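Local coordinates for protein intimin (Escherichia coli, PDB 1F00) that probably mediates adhesion of enteropathogenic bacteria to host cells, binding its receptor through a C-type lectin-like domain carried on immunoglobulin-like domains, at residues A[132-146]-A[157-171]. Sequence-based numbering, arbitrary orientation.
Sequences GNGKYTWRSANPAIA and LKEKGTTTISVISSD
L157 meets A146 through its CD2 methyl, 4.0 Å from A146 CB, where strands 154-157 and 146-148 of an immunoglobulin-like domain pair. K158 then bends back over the 143-145 turn: its CG lies anti to the carbonyl carbon (chi1 -51°) and the chain kinks at chi3, bringing NZ 2.9 Å from P143 O. I145 O is gripped twice, by the backbone N of K158 and of E159. Around it the chain from E159 to G161 curls past I145, whose CG2 and CD1 touch backbone carbonyls; a water bridges T162 O to N142 ND2. T163 sets CG2 4.0 Å from I145 CG2, and T164 O takes the A141 amide. From here strands 136-140 and 163-169 form a second, antiparallel pairing. I165 lays CD1 against S140 CB, and its CG2 sits at the edge of the W138 indole. On the other surface S166 CB lies against one face of the R139 guanidinium. V167 turns to the face of the sheet that carries W138 and Y136: its CB stands 3.6 Å from the centroid of the W138 six-membered ring, a CH-pi contact, and CG2 reaches Y136 CB. L127 and A129 of strand 124-130 also pack against W138, joining the two sheets. I168 CG2 meets the guanidinium edge in plane, 3.6 Å from R139 NH1. Past S169, the S170 backbone N hydrogen-bonds to K135 O. N133 N and S169 OG hold D171 OD2 from opposite faces of its carboxylate. The chemistry is thus divided: a largely apolar, aromatic face, an outer face of mixed polarity, and turns tied by hydrogen bonds at both ends, with the D171 carboxylate probably stabilised as an anion.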
loop_
_atom_site.group_PDB
_atom_site.type_symbol
_atom_site.label_atom_id
_atom_site.label_comp_id
_atom_site.label_asym_id
_atom_site.label_seq_id
_atom_site.Cartn_x
_atom_site.Cartn_y
_atom_site.Cartn_z
ATOM N N GLY A 132 0.274 2.724 -12.947
ATOM C CA GLY A 132 0.490 4.156 -12.898
ATOM C C GLY A 132 1.800 4.434 -13.609
ATOM O O GLY A 132 2.251 3.610 -14.401
ATOM N N ASN A 133 2.423 5.572 -13.327
ATOM C CA ASN A 133 3.685 5.910 -13.974
ATOM C C ASN A 133 4.890 5.418 -13.176
ATOM O O ASN A 133 6.029 5.787 -13.462
ATOM C CB ASN A 133 3.777 7.420 -14.195
ATOM C CG ASN A 133 3.953 8.188 -12.906
ATOM O OD1 ASN A 133 3.807 7.641 -11.810
ATOM N ND2 ASN A 133 4.264 9.468 -13.030
ATOM N N GLY A 134 4.626 4.598 -12.164
ATOM C CA GLY A 134 5.695 4.038 -11.358
ATOM C C GLY A 134 6.281 4.890 -10.250
ATOM O O GLY A 134 7.138 4.411 -9.514
ATOM N N LYS A 135 5.845 6.143 -10.129
ATOM C CA LYS A 135 6.349 7.034 -9.081
ATOM C C LYS A 135 5.283 7.098 -7.981
ATOM O O LYS A 135 4.258 7.762 -8.136
ATOM C CB LYS A 135 6.618 8.421 -9.664
ATOM C CG LYS A 135 7.247 9.397 -8.687
ATOM C CD LYS A 135 7.557 10.727 -9.367
ATOM C CE LYS A 135 8.122 11.736 -8.379
ATOM N NZ LYS A 135 8.451 13.034 -9.038
ATOM N N TYR A 136 5.544 6.412 -6.871
ATOM C CA TYR A 136 4.586 6.308 -5.773
ATOM C C TYR A 136 4.841 7.111 -4.496
ATOM O O TYR A 136 5.983 7.374 -4.120
ATOM C CB TYR A 136 4.445 4.833 -5.382
ATOM C CG TYR A 136 4.309 3.887 -6.557
ATOM C CD1 TYR A 136 3.375 4.128 -7.560
ATOM C CD2 TYR A 136 5.105 2.737 -6.657
ATOM C CE1 TYR A 136 3.229 3.260 -8.632
ATOM C CE2 TYR A 136 4.963 1.858 -7.731
ATOM C CZ TYR A 136 4.021 2.130 -8.717
ATOM O OH TYR A 136 3.858 1.281 -9.788
ATOM N N THR A 137 3.750 7.474 -3.827
ATOM C CA THR A 137 3.791 8.203 -2.561
ATOM C C THR A 137 2.750 7.518 -1.677
ATOM O O THR A 137 1.589 7.401 -2.072
ATOM C CB THR A 137 3.403 9.678 -2.739
ATOM O OG1 THR A 137 4.293 10.296 -3.677
ATOM C CG2 THR A 137 3.497 10.414 -1.410
ATOM N N TRP A 138 3.159 7.075 -0.491
ATOM C CA TRP A 138 2.251 6.369 0.417
ATOM C C TRP A 138 1.780 7.183 1.622
ATOM O O TRP A 138 2.430 8.135 2.044
ATOM C CB TRP A 138 2.917 5.088 0.935
ATOM C CG TRP A 138 3.405 4.155 -0.134
ATOM C CD1 TRP A 138 4.519 4.302 -0.916
ATOM C CD2 TRP A 138 2.786 2.931 -0.541
ATOM N NE1 TRP A 138 4.631 3.239 -1.785
ATOM C CE2 TRP A 138 3.580 2.383 -1.577
ATOM C CE3 TRP A 138 1.633 2.244 -0.132
ATOM C CZ2 TRP A 138 3.258 1.179 -2.209
ATOM C CZ3 TRP A 138 1.311 1.047 -0.761
ATOM C CH2 TRP A 138 2.120 0.526 -1.788
ATOM N N ARG A 139 0.643 6.790 2.183
ATOM C CA ARG A 139 0.114 7.470 3.353
ATOM C C ARG A 139 -0.789 6.522 4.118
ATOM O O ARG A 139 -1.263 5.524 3.576
ATOM C CB ARG A 139 -0.685 8.715 2.949
ATOM C CG ARG A 139 -2.038 8.430 2.282
ATOM C CD ARG A 139 -2.804 9.733 2.046
ATOM N NE ARG A 139 -4.200 9.528 1.655
ATOM C CZ ARG A 139 -4.616 9.295 0.411
ATOM N NH1 ARG A 139 -3.744 9.228 -0.589
ATOM N NH2 ARG A 139 -5.916 9.159 0.165
ATOM N N SER A 140 -1.012 6.838 5.385
ATOM C CA SER A 140 -1.882 6.038 6.234
ATOM C C SER A 140 -2.980 6.953 6.732
ATOM O O SER A 140 -2.709 8.083 7.127
ATOM C CB SER A 140 -1.122 5.485 7.437
ATOM O OG SER A 140 -2.035 4.913 8.363
ATOM N N ALA A 141 -4.214 6.464 6.706
ATOM C CA ALA A 141 -5.347 7.249 7.175
ATOM C C ALA A 141 -5.256 7.464 8.690
ATOM O O ALA A 141 -5.836 8.406 9.231
ATOM C CB ALA A 141 -6.660 6.546 6.808
ATOM N N ASN A 142 -4.535 6.584 9.378
ATOM C CA ASN A 142 -4.375 6.705 10.825
ATOM C C ASN A 142 -3.035 6.135 11.287
ATOM O O ASN A 142 -2.944 4.962 11.640
ATOM C CB ASN A 142 -5.507 5.978 11.556
ATOM C CG ASN A 142 -5.504 6.257 13.051
ATOM O OD1 ASN A 142 -4.542 6.812 13.589
ATOM N ND2 ASN A 142 -6.578 5.867 13.733
ATOM N N PRO A 143 -1.981 6.965 11.291
ATOM C CA PRO A 143 -0.632 6.565 11.706
ATOM C C PRO A 143 -0.533 6.023 13.133
ATOM O O PRO A 143 0.486 5.454 13.506
ATOM C CB PRO A 143 0.178 7.848 11.518
ATOM C CG PRO A 143 -0.512 8.506 10.371
ATOM C CD PRO A 143 -1.966 8.332 10.738
ATOM N N ALA A 144 -1.583 6.208 13.930
ATOM C CA ALA A 144 -1.579 5.712 15.306
ATOM C C ALA A 144 -1.757 4.199 15.290
ATOM O O ALA A 144 -1.236 3.487 16.149
ATOM C CB ALA A 144 -2.709 6.361 16.112
ATOM N N ILE A 145 -2.506 3.720 14.306
ATOM C CA ILE A 145 -2.758 2.292 14.151
ATOM C C ILE A 145 -1.583 1.679 13.410
ATOM O O ILE A 145 -0.987 0.706 13.861
ATOM C CB ILE A 145 -4.049 2.049 13.342
ATOM C CG1 ILE A 145 -5.253 2.599 14.113
ATOM C CG2 ILE A 145 -4.208 0.568 13.028
ATOM C CD1 ILE A 145 -5.423 2.013 15.498
ATOM N N ALA A 146 -1.254 2.269 12.268
ATOM C CA ALA A 146 -0.146 1.798 11.458
ATOM C C ALA A 146 0.398 2.966 10.652
ATOM O O ALA A 146 -0.369 3.753 10.093
ATOM C CB ALA A 146 -0.616 0.681 10.521
ATOM N N LEU A 157 3.246 -1.673 12.013
ATOM C CA LEU A 157 2.020 -1.871 12.783
ATOM C C LEU A 157 2.234 -1.385 14.215
ATOM O O LEU A 157 3.197 -1.779 14.869
ATOM C CB LEU A 157 1.643 -3.352 12.760
ATOM C CG LEU A 157 1.448 -3.896 11.339
ATOM C CD1 LEU A 157 1.172 -5.379 11.394
ATOM C CD2 LEU A 157 0.294 -3.162 10.651
ATOM N N LYS A 158 1.330 -0.545 14.711
ATOM C CA LYS A 158 1.494 0.017 16.048
ATOM C C LYS A 158 0.433 -0.317 17.097
ATOM O O LYS A 158 0.771 -0.716 18.213
ATOM C CB LYS A 158 1.633 1.531 15.923
ATOM C CG LYS A 158 2.701 1.925 14.917
ATOM C CD LYS A 158 2.541 3.346 14.427
ATOM C CE LYS A 158 3.118 4.361 15.381
ATOM N NZ LYS A 158 3.036 5.736 14.782
ATOM N N GLU A 159 -0.843 -0.152 16.756
ATOM C CA GLU A 159 -1.911 -0.433 17.716
ATOM C C GLU A 159 -3.085 -1.169 17.077
ATOM O O GLU A 159 -3.321 -1.066 15.871
ATOM C CB GLU A 159 -2.420 0.873 18.333
ATOM C CG GLU A 159 -1.367 1.711 19.067
ATOM C CD GLU A 159 -0.916 1.098 20.387
ATOM O OE1 GLU A 159 -1.599 0.186 20.902
ATOM O OE2 GLU A 159 0.122 1.544 20.920
ATOM N N LYS A 160 -3.833 -1.895 17.899
ATOM C CA LYS A 160 -4.981 -2.637 17.410
ATOM C C LYS A 160 -6.051 -1.699 16.860
ATOM O O LYS A 160 -6.513 -0.785 17.541
ATOM C CB LYS A 160 -5.568 -3.499 18.524
ATOM C CG LYS A 160 -4.600 -4.537 19.063
ATOM C CD LYS A 160 -5.236 -5.388 20.157
ATOM C CE LYS A 160 -6.388 -6.223 19.630
ATOM N NZ LYS A 160 -7.000 -7.044 20.716
ATOM N N GLY A 161 -6.438 -1.938 15.617
ATOM C CA GLY A 161 -7.449 -1.114 14.990
ATOM C C GLY A 161 -7.441 -1.356 13.501
ATOM O O GLY A 161 -6.654 -2.157 13.002
ATOM N N THR A 162 -8.322 -0.663 12.792
ATOM C CA THR A 162 -8.411 -0.804 11.356
ATOM C C THR A 162 -8.220 0.558 10.700
ATOM O O THR A 162 -8.752 1.569 11.160
ATOM C CB THR A 162 -9.775 -1.405 10.939
ATOM O OG1 THR A 162 -9.865 -1.451 9.512
ATOM C CG2 THR A 162 -10.921 -0.572 11.492
ATOM N N THR A 163 -7.421 0.586 9.642
ATOM C CA THR A 163 -7.178 1.824 8.927
ATOM C C THR A 163 -6.867 1.450 7.487
ATOM O O THR A 163 -6.940 0.276 7.113
ATOM C CB THR A 163 -6.001 2.620 9.562
ATOM O OG1 THR A 163 -5.958 3.938 8.998
ATOM C CG2 THR A 163 -4.665 1.916 9.309
ATOM N N THR A 164 -6.537 2.434 6.666
ATOM C CA THR A 164 -6.235 2.141 5.280
ATOM C C THR A 164 -4.901 2.750 4.871
ATOM O O THR A 164 -4.539 3.833 5.331
ATOM C CB THR A 164 -7.340 2.684 4.346
ATOM O OG1 THR A 164 -7.557 4.074 4.621
ATOM C CG2 THR A 164 -8.644 1.917 4.549
ATOM N N ILE A 165 -4.163 2.028 4.035
ATOM C CA ILE A 165 -2.889 2.524 3.521
ATOM C C ILE A 165 -3.182 2.816 2.063
ATOM O O ILE A 165 -3.715 1.960 1.352
ATOM C CB ILE A 165 -1.768 1.466 3.603
ATOM C CG1 ILE A 165 -1.564 1.035 5.054
ATOM C CG2 ILE A 165 -0.467 2.033 3.013
ATOM C CD1 ILE A 165 -1.255 2.183 6.004
ATOM N N SER A 166 -2.859 4.030 1.626
ATOM C CA SER A 166 -3.108 4.432 0.254
ATOM C C SER A 166 -1.822 4.799 -0.468
ATOM O O SER A 166 -0.886 5.316 0.131
ATOM C CB SER A 166 -4.053 5.640 0.217
ATOM O OG SER A 166 -5.328 5.328 0.749
ATOM N N VAL A 167 -1.776 4.507 -1.758
ATOM C CA VAL A 167 -0.620 4.865 -2.561
ATOM C C VAL A 167 -1.150 5.683 -3.727
ATOM O O VAL A 167 -2.244 5.415 -4.240
ATOM C CB VAL A 167 0.122 3.624 -3.122
ATOM C CG1 VAL A 167 -0.797 2.827 -4.035
ATOM C CG2 VAL A 167 1.366 4.069 -3.890
ATOM N N ILE A 168 -0.402 6.704 -4.121
ATOM C CA ILE A 168 -0.799 7.517 -5.261
ATOM C C ILE A 168 0.390 7.610 -6.211
ATOM O O ILE A 168 1.542 7.664 -5.777
ATOM C CB ILE A 168 -1.246 8.948 -4.838
ATOM C CG1 ILE A 168 -0.119 9.667 -4.098
ATOM C CG2 ILE A 168 -2.484 8.865 -3.962
ATOM C CD1 ILE A 168 -0.506 11.059 -3.609
ATOM N N SER A 169 0.109 7.591 -7.509
ATOM C CA SER A 169 1.160 7.695 -8.516
ATOM C C SER A 169 1.062 9.101 -9.091
ATOM O O SER A 169 -0.027 9.676 -9.128
ATOM C CB SER A 169 0.953 6.634 -9.602
ATOM O OG SER A 169 -0.375 6.656 -10.100
ATOM N N SER A 170 2.184 9.656 -9.544
ATOM C CA SER A 170 2.182 11.016 -10.064
ATOM C C SER A 170 1.421 11.249 -11.364
ATOM O O SER A 170 1.319 12.387 -11.820
ATOM C CB SER A 170 3.618 11.554 -10.182
ATOM O OG SER A 170 4.425 10.742 -11.007
ATOM N N ASP A 171 0.890 10.190 -11.970
ATOM C CA ASP A 171 0.099 10.364 -13.184
ATOM C C ASP A 171 -1.338 10.578 -12.719
ATOM O O ASP A 171 -2.272 10.619 -13.520
ATOM C CB ASP A 171 0.176 9.133 -14.096
ATOM C CG ASP A 171 -0.280 7.870 -13.406
ATOM O OD1 ASP A 171 -1.257 7.243 -13.871
ATOM O OD2 ASP A 171 0.346 7.510 -12.393
HETATM O O HOH W 1 -8.591 4.155 11.894
#